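Local coordinates for D-hydantoinase (Ralstonia pickettii, PDB 1NFG), which probably hydrolyses the cyclic amide bond of D-hydantoin derivatives stereospecifically, and binds two zinc ions per subunit, at residues Ala289-Lys292 and Lys293-Asp296. Numbering follows the deposited sequence.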
loop_
_atom_site.group_PDB
_atom_site.type_symbol
_atom_site.label_atom_id
_atom_site.label_comp_id
_atom_site.label_asym_id
_atom_site.label_seq_id
_atom_site.Cartn_x
_atom_site.Cartn_y
_atom_site.Cartn_z
ATOM N N ALA A 289 0.951 15.358 20.011
ATOM C CA ALA A 289 1.992 15.861 19.129
ATOM C C ALA A 289 2.753 14.625 18.654
ATOM O O ALA A 289 3.026 13.716 19.442
ATOM C CB ALA A 289 2.919 16.778 19.893
ATOM N N ARG A 290 3.100 14.591 17.373
ATOM C CA ARG A 290 3.807 13.449 16.814
ATOM C C ARG A 290 5.327 13.610 16.745
ATOM O O ARG A 290 5.957 14.022 17.717
ATOM C CB ARG A 290 3.239 13.149 15.432
ATOM C CG ARG A 290 1.730 12.943 15.437
ATOM C CD ARG A 290 1.318 11.936 16.499
ATOM N NE ARG A 290 -0.067 11.505 16.335
ATOM C CZ ARG A 290 -0.708 10.711 17.187
ATOM N NH1 ARG A 290 -0.090 10.257 18.272
ATOM N NH2 ARG A 290 -1.967 10.368 16.951
ATOM N N ALA A 291 5.917 13.274 15.600
ATOM C CA ALA A 291 7.363 13.388 15.431
ATOM C C ALA A 291 7.711 14.242 14.218
ATOM O O ALA A 291 6.844 14.530 13.387
ATOM C CB ALA A 291 7.973 12.012 15.282
ATOM N N LYS A 292 8.979 14.637 14.111
ATOM C CA LYS A 292 9.425 15.454 12.989
ATOM C C LYS A 292 9.164 14.810 11.633
ATOM O O LYS A 292 8.861 15.506 10.662
ATOM C CB LYS A 292 10.914 15.771 13.114
ATOM C CG LYS A 292 11.244 16.678 14.288
ATOM C CD LYS A 292 12.706 17.094 14.294
ATOM C CE LYS A 292 13.005 18.061 15.440
ATOM N NZ LYS A 292 14.437 18.497 15.453
ATOM N N LYS A 293 9.278 13.489 11.554
ATOM C CA LYS A 293 9.046 12.826 10.280
ATOM C C LYS A 293 7.601 13.048 9.861
ATOM O O LYS A 293 7.276 13.051 8.670
ATOM C CB LYS A 293 9.377 11.329 10.373
ATOM C CG LYS A 293 8.545 10.522 11.360
ATOM C CD LYS A 293 7.392 9.804 10.678
ATOM C CE LYS A 293 6.672 8.885 11.660
ATOM N NZ LYS A 293 5.493 8.196 11.053
ATOM N N ASP A 294 6.727 13.252 10.837
ATOM C CA ASP A 294 5.329 13.494 10.517
ATOM C C ASP A 294 5.198 14.921 9.974
ATOM O O ASP A 294 4.333 15.200 9.142
ATOM C CB ASP A 294 4.458 13.279 11.758
ATOM C CG ASP A 294 4.493 11.832 12.253
ATOM O OD1 ASP A 294 3.875 10.957 11.603
ATOM O OD2 ASP A 294 5.150 11.571 13.288
ATOM N N HIS A 295 6.069 15.819 10.433
ATOM C CA HIS A 295 6.050 17.195 9.944
ATOM C C HIS A 295 6.341 17.181 8.441
ATOM O O HIS A 295 5.671 17.860 7.659
ATOM C CB HIS A 295 7.125 18.046 10.623
ATOM C CG HIS A 295 6.907 18.264 12.086
ATOM N ND1 HIS A 295 7.867 18.826 12.899
ATOM C CD2 HIS A 295 5.847 17.996 12.885
ATOM C CE1 HIS A 295 7.410 18.891 14.137
ATOM N NE2 HIS A 295 6.187 18.394 14.156
ATOM N N ASP A 296 7.352 16.411 8.039
ATOM C CA ASP A 296 7.709 16.340 6.628
ATOM C C ASP A 296 6.566 15.731 5.842
ATOM O O ASP A 296 6.195 16.226 4.779
ATOM C CB ASP A 296 8.969 15.504 6.419
ATOM C CG ASP A 296 10.133 15.985 7.254
ATOM O OD1 ASP A 296 10.254 17.212 7.476
ATOM O OD2 ASP A 296 10.937 15.127 7.678
#
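D294 reaches back from the first turn of helix 292-303 and accepts the backbone N-H of A291, the N-cap residue, at 3.0 Å between A291 N and D294 OD2. The bond is the backbone half of a capping box, N3 side chain to N-cap N-H; alanine has no polar side chain to return the other half. A291 O receives D294 N at 2.9 Å and, more weakly, H295 N. The next i to i+4 bond, D296 N to K292 O at 3.2 Å, follows. D294 is gripped through both oxygens: OD1 takes E241 N and a salt bridge from K293 NZ whose hydrogen bond is weak; the K293 chain bends at chi2 (97°) to bring the amine round, and that amine also pairs with E241. OD2 rests 3.3 Å from R290 CB, while the R290 guanidinium runs away to E215, T239 and the carbonyl of R210. In this TIM-barrel amidohydrolase the R290 side chain is about 11 Å from a bound zinc ion. With chi1 at -66°, the H295 ring lies back over the N-cap, and its NE2 hydrogen-bonds L268 O. One ring face receives K292 CA in a CH-pi contact, 4.0 Å from the ring centroid; on that same face A291 O sits near the rim, 3.6 Å from H295 CD2.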